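Local coordinates for Non-structural protein 5 (Modoc virus, PDB 2WA2) that probably methylates the cap of the viral RNA, at guanine N7 and at a ribose 2'-O, using S-adenosylmethionine as methyl donor, at residues 114-117 with 118-121; 97-100 with 101-105; 26-29 with 30-34; 158-162 with 163-167. The protein carries 4 engineered substitutions. All coordinates share one frame; numbering follows the deposited sequence.

Contact 1. Residues 114-117 with 118-121; sequences LGTS and GHEK. With SAM (S-adenosylmethionine), chain C.
Leu-114 lays its CD1 methyl over one face of the His-119 imidazole, a CH-pi contact 3.6 Å from the ring centroid and displaced toward the CE1 side. This is the close-packed half of the loop, and the cofactor completes it: CG of Leu-114 rests on the adenine, 3.8 Å from SAM C6, while ND1 of His-119 is hydrogen-bonded to the ribose hydroxyl O2' of SAM at 2.8 Å. The imidazole reaches the ribose because its CG lies anti to the carbonyl carbon (chi1 -74°). A water bridges N of Gly-115 and O of Glu-120 and also bonds both ribose hydroxyls, so backbone from each segment reaches the sugar through that water. The segments form part of the loop after strand 106-112 of the Rossmann-like methyltransferase fold, and a type II beta turn from Thr-116 to His-119 reverses the chain, closed by N of His-119 to O of Thr-116 at 2.9 Å. Gly-118, in the third position of that turn, has the positive phi (77°) expected there. Away from the cofactor the packing thins out toward solvent. Lys-121 curls back at its end, and NZ makes weak bonds to O of Gly-115 and O of His-119, both 3.4 Å long.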
# COMPACT_ATOMS: atom_id res chain seq x y z
N LEU A 114 9.14 9.08 -8.12
CA LEU A 114 9.27 9.61 -9.48
C LEU A 114 9.44 11.13 -9.46
O LEU A 114 10.41 11.64 -10.00
CB LEU A 114 8.04 9.27 -10.29
CG LEU A 114 7.99 8.05 -11.18
CD1 LEU A 114 6.74 8.22 -12.01
CD2 LEU A 114 9.22 7.93 -12.10
N GLY A 115 8.48 11.84 -8.86
CA GLY A 115 8.61 13.28 -8.63
C GLY A 115 8.67 14.06 -9.94
O GLY A 115 9.08 15.21 -9.95
N THR A 116 8.27 13.41 -11.03
CA THR A 116 8.27 14.06 -12.34
C THR A 116 6.97 14.84 -12.51
O THR A 116 6.17 14.87 -11.59
CB THR A 116 8.47 13.07 -13.48
OG1 THR A 116 7.51 12.02 -13.37
CG2 THR A 116 9.89 12.47 -13.46
N SER A 117 6.77 15.48 -13.66
CA SER A 117 5.57 16.27 -13.89
C SER A 117 4.27 15.60 -13.48
O SER A 117 3.92 14.52 -13.99
CB SER A 117 5.48 16.77 -15.33
OG SER A 117 5.89 18.12 -15.37
N GLY A 118 3.58 16.25 -12.55
CA GLY A 118 2.27 15.80 -12.06
C GLY A 118 2.37 14.63 -11.10
O GLY A 118 1.39 13.89 -10.91
N HIS A 119 3.56 14.45 -10.52
CA HIS A 119 3.77 13.44 -9.47
C HIS A 119 4.27 14.16 -8.24
O HIS A 119 5.07 15.09 -8.33
CB HIS A 119 4.82 12.41 -9.89
CG HIS A 119 4.34 11.42 -10.90
ND1 HIS A 119 3.95 10.15 -10.57
CD2 HIS A 119 4.25 11.50 -12.25
CE1 HIS A 119 3.60 9.49 -11.66
NE2 HIS A 119 3.79 10.29 -12.70
N GLU A 120 3.80 13.72 -7.08
CA GLU A 120 4.18 14.33 -5.81
C GLU A 120 5.69 14.27 -5.59
O GLU A 120 6.31 13.24 -5.81
CB GLU A 120 3.49 13.62 -4.63
CG GLU A 120 1.97 13.64 -4.66
CD GLU A 120 1.42 15.05 -4.72
OE1 GLU A 120 1.97 15.94 -4.03
OE2 GLU A 120 0.43 15.27 -5.47
N LYS A 121 6.25 15.40 -5.14
CA LYS A 121 7.66 15.49 -4.76
C LYS A 121 7.74 15.49 -3.24
O LYS A 121 6.80 15.94 -2.57
CB LYS A 121 8.28 16.79 -5.30
CG LYS A 121 8.41 16.85 -6.80
CD LYS A 121 8.71 18.26 -7.28
CE LYS A 121 8.41 18.37 -8.77
NZ LYS A 121 7.07 17.77 -9.14
N SAM C . 3.07 6.85 1.23
CA SAM C . 2.86 8.18 0.57
C SAM C . 2.77 9.29 1.61
O SAM C . 2.62 8.99 2.80
OXT SAM C . 2.84 10.50 1.33
CB SAM C . 1.58 8.16 -0.27
CG SAM C . 1.68 7.29 -1.52
SD SAM C . 2.41 8.30 -2.82
CE SAM C . 0.89 9.07 -3.47
C5' SAM C . 2.66 7.10 -4.15
C4' SAM C . 3.77 7.68 -5.03
O4' SAM C . 4.40 6.69 -5.80
C3' SAM C . 3.23 8.70 -6.03
O3' SAM C . 3.65 9.97 -5.59
C2' SAM C . 3.88 8.36 -7.36
O2' SAM C . 4.46 9.51 -7.92
C1' SAM C . 4.95 7.34 -6.93
N9 SAM C . 5.27 6.38 -7.98
C8 SAM C . 4.39 5.74 -8.82
N7 SAM C . 5.08 4.93 -9.63
C5 SAM C . 6.39 5.07 -9.32
C6 SAM C . 7.55 4.48 -9.84
N6 SAM C . 7.50 3.62 -10.84
N1 SAM C . 8.77 4.81 -9.27
C2 SAM C . 8.85 5.71 -8.25
N3 SAM C . 7.73 6.30 -7.72
C4 SAM C . 6.52 5.97 -8.28
O HOH W 1 6.36 10.90 -7.07

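Contact 2. Residues 97-100 with 101-105; sequences SYYA and ASQPN
Ala-101 continues the helical bonding of residues 97-100, its N donating to O of Ser-97 at 2.8 Å. Its methyl and that of Ala-100 face the sheet, both touching Val-109 of strand 106-112. At Ser-102 the pattern changes: N makes a weak bond to O of Tyr-98 and a firmer one to O of Tyr-99 at 3.1 Å, from well above the carbonyl plane. The Ser-102 hydroxyl takes the position between its backbone N and carbonyl carbon (chi1 70°), folding back to donate to the same Tyr-99 O at 2.7 Å. Two donors from one residue thus grip that carbonyl where helix 95-101 runs out, on the helical arm of a beta-alpha-beta crossover from strand 86-89 to strand 106-112 in the Rossmann-like fold. Gln-103 follows, its N donating to O of Ala-100 at 3.1 Å. Its side chain bends at chi2 (-57°) and sets NE2 over one face of the Tyr-99 ring near its rim, 3.6 Å from CZ, the amide and ring planes only 10° apart. NE2 also makes a weak bond to OG of Ser-102. The phenol is also tied to helix 66-76 by a hydrogen bond from Tyr-99 OH to Asp-75. Beyond Pro-104, Asn-105 is already joined through its backbone to Gly-84.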
# COMPACT_ATOMS: atom_id res chain seq x y z
N SER A 97 7.80 8.06 5.23
CA SER A 97 9.21 8.17 5.56
C SER A 97 9.41 8.91 6.88
O SER A 97 10.22 8.51 7.71
CB SER A 97 9.95 8.86 4.41
OG SER A 97 10.15 7.93 3.36
N TYR A 98 8.64 9.98 7.06
CA TYR A 98 8.66 10.78 8.29
C TYR A 98 8.06 9.99 9.43
O TYR A 98 8.52 10.09 10.57
CB TYR A 98 7.94 12.11 8.09
CG TYR A 98 8.78 13.13 7.36
CD1 TYR A 98 9.92 13.68 7.97
CD2 TYR A 98 8.46 13.54 6.08
CE1 TYR A 98 10.72 14.60 7.29
CE2 TYR A 98 9.24 14.48 5.40
CZ TYR A 98 10.37 14.99 6.01
OH TYR A 98 11.14 15.90 5.33
N TYR A 99 7.04 9.19 9.13
CA TYR A 99 6.52 8.30 10.15
C TYR A 99 7.59 7.30 10.57
O TYR A 99 7.90 7.19 11.77
CB TYR A 99 5.22 7.60 9.73
CG TYR A 99 4.72 6.74 10.85
CD1 TYR A 99 4.05 7.30 11.94
CD2 TYR A 99 5.00 5.38 10.89
CE1 TYR A 99 3.62 6.51 13.02
CE2 TYR A 99 4.57 4.57 11.96
CZ TYR A 99 3.90 5.15 13.02
OH TYR A 99 3.50 4.32 14.05
N ALA A 100 8.15 6.57 9.60
CA ALA A 100 9.18 5.59 9.86
C ALA A 100 10.36 6.21 10.62
O ALA A 100 10.86 5.60 11.55
CB ALA A 100 9.67 4.97 8.55
N ALA A 101 10.79 7.40 10.21
CA ALA A 101 11.97 8.06 10.80
C ALA A 101 11.80 8.44 12.29
O ALA A 101 12.80 8.64 13.02
CB ALA A 101 12.36 9.29 9.97
N SER A 102 10.55 8.53 12.73
CA SER A 102 10.26 8.81 14.13
C SER A 102 10.18 7.56 15.03
O SER A 102 10.03 7.69 16.26
CB SER A 102 8.99 9.65 14.25
OG SER A 102 7.85 8.88 13.91
N GLN A 103 10.32 6.37 14.46
CA GLN A 103 10.20 5.12 15.24
C GLN A 103 11.52 4.61 15.86
O GLN A 103 12.58 4.74 15.25
CB GLN A 103 9.51 4.03 14.42
CG GLN A 103 8.11 4.43 13.99
CD GLN A 103 7.22 4.80 15.16
OE1 GLN A 103 7.00 4.00 16.06
NE2 GLN A 103 6.70 6.03 15.16
N PRO A 104 11.45 4.01 17.07
CA PRO A 104 12.67 3.80 17.87
C PRO A 104 13.67 2.83 17.24
O PRO A 104 14.88 3.00 17.42
CB PRO A 104 12.13 3.22 19.19
CG PRO A 104 10.84 2.56 18.80
CD PRO A 104 10.26 3.49 17.76
N ASN A 105 13.17 1.82 16.52
CA ASN A 105 14.04 0.78 15.96
C ASN A 105 14.62 1.13 14.58
O ASN A 105 15.49 0.43 14.07
CB ASN A 105 13.32 -0.57 15.90
CG ASN A 105 12.76 -1.02 17.26
OD1 ASN A 105 13.51 -1.26 18.20
ND2 ASN A 105 11.44 -1.15 17.35

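Contact 3. Residues 26-29 with 30-34; sequences NQLD and AKEFM
Asp-29 and Glu-32 exchange hydrogen bonds: OD1 of Asp-29 accepts from N of Glu-32 at 2.8 Å, and OE1 of Glu-32 accepts from N of Asp-29 at 3.0 Å. Both are nearly straight, with N-H...O angles of 173° and 170°. The first donor meets OD1 almost along its C-O axis, whereas the second reaches OE1 from the anti side, slightly out of the carboxylate plane. The side chains cross at roughly a right angle, and the paired bonds leave the two acids close, OD1 of Asp-29 to OE1 of Glu-32 being 3.5 Å. The backbone N-H groups at the helix start probably ease the repulsion between them. This reciprocal pair is a capping box, with Asp-29 as N-cap of helix 30-38, whose first turn is carried on by N of Phe-33 bonding to O of Asp-29 at 2.9 Å. What places the Asp-29 carboxylate over the start of the helix is its chi1 of 72°, with CG between the backbone N and the carbonyl carbon. Glu-32 instead reaches back with an extended chain. In the next shell a water donates to OE1 of Glu-32 and to O of Gln-27, tying the box to the end of the preceding helix, 14-27. On the apolar side Leu-28 folds against the first turn, its CB 3.9 Å from CB of Glu-32 and 4.2 Å from CB of Phe-33, while CD1 and CD2 approach CA of Phe-33 and CB of Glu-32 respectively. Farther out, ND2 of Asn-26 is hydrogen-bonded to O of Pro-161, which fastens the last part of helix 14-27 to the loop ahead of helix 163-183.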
# COMPACT_ATOMS: atom_id res chain seq x y z
N ASN A 26 -18.16 3.25 -10.34
CA ASN A 26 -18.05 4.11 -11.50
C ASN A 26 -19.40 4.68 -11.98
O ASN A 26 -19.42 5.64 -12.78
CB ASN A 26 -17.38 3.38 -12.66
CG ASN A 26 -15.88 3.17 -12.44
OD1 ASN A 26 -15.25 3.78 -11.57
ND2 ASN A 26 -15.32 2.24 -13.22
N GLN A 27 -20.50 4.07 -11.54
CA GLN A 27 -21.84 4.57 -11.86
C GLN A 27 -22.30 5.71 -10.94
O GLN A 27 -23.29 6.37 -11.23
CB GLN A 27 -22.87 3.42 -11.88
CG GLN A 27 -22.71 2.51 -13.11
CD GLN A 27 -23.76 1.38 -13.16
OE1 GLN A 27 -24.37 1.03 -12.15
NE2 GLN A 27 -23.95 0.82 -14.35
N LEU A 28 -21.58 5.94 -9.84
CA LEU A 28 -21.96 7.02 -8.92
C LEU A 28 -21.64 8.41 -9.48
O LEU A 28 -20.53 8.65 -9.95
CB LEU A 28 -21.28 6.86 -7.57
CG LEU A 28 -21.47 5.54 -6.79
CD1 LEU A 28 -20.61 5.52 -5.53
CD2 LEU A 28 -22.91 5.28 -6.49
N ASP A 29 -22.60 9.34 -9.36
CA ASP A 29 -22.36 10.74 -9.72
C ASP A 29 -21.48 11.45 -8.67
O ASP A 29 -21.11 10.84 -7.68
CB ASP A 29 -23.68 11.48 -10.05
CG ASP A 29 -24.55 11.77 -8.82
OD1 ASP A 29 -24.04 11.74 -7.69
OD2 ASP A 29 -25.77 12.03 -8.98
N ALA A 30 -21.13 12.72 -8.88
CA ALA A 30 -20.19 13.37 -7.96
C ALA A 30 -20.72 13.38 -6.50
O ALA A 30 -19.96 13.07 -5.57
CB ALA A 30 -19.84 14.78 -8.44
N LYS A 31 -22.00 13.73 -6.32
CA LYS A 31 -22.61 13.76 -4.97
C LYS A 31 -22.64 12.37 -4.32
O LYS A 31 -22.19 12.22 -3.19
CB LYS A 31 -24.02 14.40 -4.98
CG LYS A 31 -24.03 15.91 -4.76
CD LYS A 31 -25.45 16.47 -4.98
CE LYS A 31 -25.56 17.93 -4.54
NZ LYS A 31 -26.64 18.64 -5.29
N GLU A 32 -23.13 11.38 -5.05
CA GLU A 32 -23.17 10.00 -4.55
C GLU A 32 -21.79 9.45 -4.18
O GLU A 32 -21.62 8.87 -3.10
CB GLU A 32 -23.81 9.09 -5.58
CG GLU A 32 -25.24 9.50 -5.85
CD GLU A 32 -25.86 8.78 -7.03
OE1 GLU A 32 -25.15 8.43 -8.01
OE2 GLU A 32 -27.08 8.56 -6.98
N PHE A 33 -20.81 9.69 -5.05
CA PHE A 33 -19.42 9.28 -4.84
C PHE A 33 -18.87 9.90 -3.57
O PHE A 33 -18.26 9.21 -2.75
CB PHE A 33 -18.57 9.67 -6.06
CG PHE A 33 -17.09 9.32 -5.91
CD1 PHE A 33 -16.62 8.07 -6.31
CD2 PHE A 33 -16.20 10.24 -5.36
CE1 PHE A 33 -15.26 7.74 -6.17
CE2 PHE A 33 -14.85 9.92 -5.22
CZ PHE A 33 -14.37 8.67 -5.63
N MET A 34 -19.08 11.20 -3.40
CA MET A 34 -18.53 11.90 -2.22
C MET A 34 -19.14 11.39 -0.91
O MET A 34 -18.42 11.19 0.07
CB MET A 34 -18.61 13.43 -2.37
CG MET A 34 -17.64 14.01 -3.45
SD MET A 34 -15.90 13.71 -3.02
CE MET A 34 -15.06 13.43 -4.57
O HOH W 2 -25.73 7.47 -10.48

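Contact 4. Residues 158-162 with 163-167; sequences ESNPT and AAVEA. With SO4 (sulfate ion), chain D.
Glu-166 and Asn-160 carry the main polar link: OE2 of Glu-166 accepts from the backbone N of Asn-160 at 2.8 Å, nearly straight (172°), with the donor on the anti side and 35° out of the carboxylate plane. The extended side chain, beyond a chi1 of -65°, brings the carboxylate from the first turn of the helix back to the loop. Among the backbone bonds, N of Glu-166 donates to O of Thr-162 at 3.2 Å and begins the helical pattern. Within the loop OD1 of Asn-160 accepts from N of Thr-162 at 3.0 Å, closing an Asx turn just before helix 163-183, which follows strand 151-154 in the Rossmann-like fold. Thr-162 holds the N-cap position without a capping bond from its side chain. Van der Waals contacts also join loop and helix. The Asn-160 side chain crosses Val-165 at about a right angle, with CG 3.8 Å from CG1, and CB of Thr-162 lies 3.8 Å from CG2 of Val-165. Water serves both ends: one molecule joins OG of Ser-159 to OE2 of Glu-166, and another accepts from N of Ala-163. Lys-22 forms a salt bridge with OE1 of Glu-166 and is also hydrogen-bonded to O of Asn-160. Separately, a sulfate, probably from the crystallisation liquor, accepts a hydrogen bond from the backbone N of Glu-158 at 2.6 Å through its O1.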
# COMPACT_ATOMS: atom_id res chain seq x y z
N GLU A 158 -2.06 4.25 -7.99
CA GLU A 158 -3.01 5.34 -8.18
C GLU A 158 -4.33 4.78 -8.71
O GLU A 158 -4.34 4.11 -9.72
CB GLU A 158 -2.42 6.37 -9.16
CG GLU A 158 -3.33 7.59 -9.49
CD GLU A 158 -2.65 8.62 -10.43
OE1 GLU A 158 -1.48 8.41 -10.86
OE2 GLU A 158 -3.30 9.64 -10.75
N SER A 159 -5.43 5.07 -8.03
CA SER A 159 -6.75 4.66 -8.50
C SER A 159 -6.98 5.05 -9.97
O SER A 159 -6.55 6.11 -10.41
CB SER A 159 -7.84 5.22 -7.62
OG SER A 159 -7.70 4.64 -6.34
N ASN A 160 -7.59 4.12 -10.69
CA ASN A 160 -7.97 4.28 -12.09
C ASN A 160 -9.34 3.65 -12.30
O ASN A 160 -9.60 2.56 -11.73
CB ASN A 160 -6.97 3.57 -12.98
CG ASN A 160 -7.12 3.96 -14.43
OD1 ASN A 160 -7.92 3.37 -15.15
ND2 ASN A 160 -6.35 4.98 -14.86
N PRO A 161 -10.22 4.31 -13.10
CA PRO A 161 -11.57 3.76 -13.33
C PRO A 161 -11.57 2.38 -13.97
O PRO A 161 -12.54 1.67 -13.83
CB PRO A 161 -12.23 4.79 -14.29
CG PRO A 161 -11.51 6.00 -14.11
CD PRO A 161 -10.05 5.60 -13.81
N THR A 162 -10.50 2.00 -14.67
CA THR A 162 -10.46 0.70 -15.32
C THR A 162 -9.73 -0.35 -14.44
O THR A 162 -8.54 -0.21 -14.17
CB THR A 162 -9.79 0.80 -16.71
OG1 THR A 162 -10.51 1.78 -17.50
CG2 THR A 162 -9.86 -0.53 -17.44
N ALA A 163 -10.46 -1.38 -13.99
CA ALA A 163 -9.91 -2.30 -12.99
C ALA A 163 -8.68 -3.03 -13.55
O ALA A 163 -7.74 -3.27 -12.80
CB ALA A 163 -10.98 -3.29 -12.50
N ALA A 164 -8.70 -3.33 -14.85
CA ALA A 164 -7.59 -4.03 -15.55
C ALA A 164 -6.32 -3.19 -15.58
O ALA A 164 -5.20 -3.73 -15.48
CB ALA A 164 -8.00 -4.49 -16.96
N VAL A 165 -6.47 -1.86 -15.70
CA VAL A 165 -5.32 -0.96 -15.55
C VAL A 165 -4.74 -1.06 -14.13
O VAL A 165 -3.52 -1.12 -13.95
CB VAL A 165 -5.68 0.53 -15.88
CG1 VAL A 165 -4.53 1.47 -15.54
CG2 VAL A 165 -6.09 0.68 -17.34
N GLU A 166 -5.62 -1.02 -13.14
CA GLU A 166 -5.19 -1.16 -11.74
C GLU A 166 -4.53 -2.52 -11.47
O GLU A 166 -3.51 -2.57 -10.76
CB GLU A 166 -6.36 -0.94 -10.79
CG GLU A 166 -6.92 0.48 -10.81
CD GLU A 166 -8.05 0.69 -9.81
OE1 GLU A 166 -8.86 -0.24 -9.62
OE2 GLU A 166 -8.13 1.77 -9.22
N ALA A 167 -5.13 -3.60 -11.98
CA ALA A 167 -4.48 -4.96 -11.91
C ALA A 167 -3.07 -4.96 -12.48
O ALA A 167 -2.14 -5.48 -11.86
CB ALA A 167 -5.34 -6.01 -12.61
S SO4 D . 0.67 4.15 -10.37
O1 SO4 D . -0.61 3.56 -9.98
O2 SO4 D . 1.64 3.06 -10.55
O3 SO4 D . 0.49 4.89 -11.63
O4 SO4 D . 1.15 5.08 -9.34
O HOH W 3 -8.96 2.25 -6.77
O HOH W 4 -13.11 -1.54 -14.67

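Overall arrangement
Along the chain the order is contact 3, contact 2, contact 1, contact 4. Contacts 1, 2 and 4 belong to the FtsJ-like methyltransferase region: 97-105 leads out of helix 95-101 into strand 106-112, contact 1 follows that strand, and contact 4 joins strand 151-154 to helix 163-183. Contact 1 lines the cofactor pocket; its nearest atoms are about 5 Å from contact 4 and about 8 Å from contact 2. Contact 3, between the two N-terminal helices, has its centre about 37 Å from that of contact 2, across the chain's centre, but touches contact 4 directly, so the N-terminal helices are moored to the methyltransferase fold beside helix 163-183.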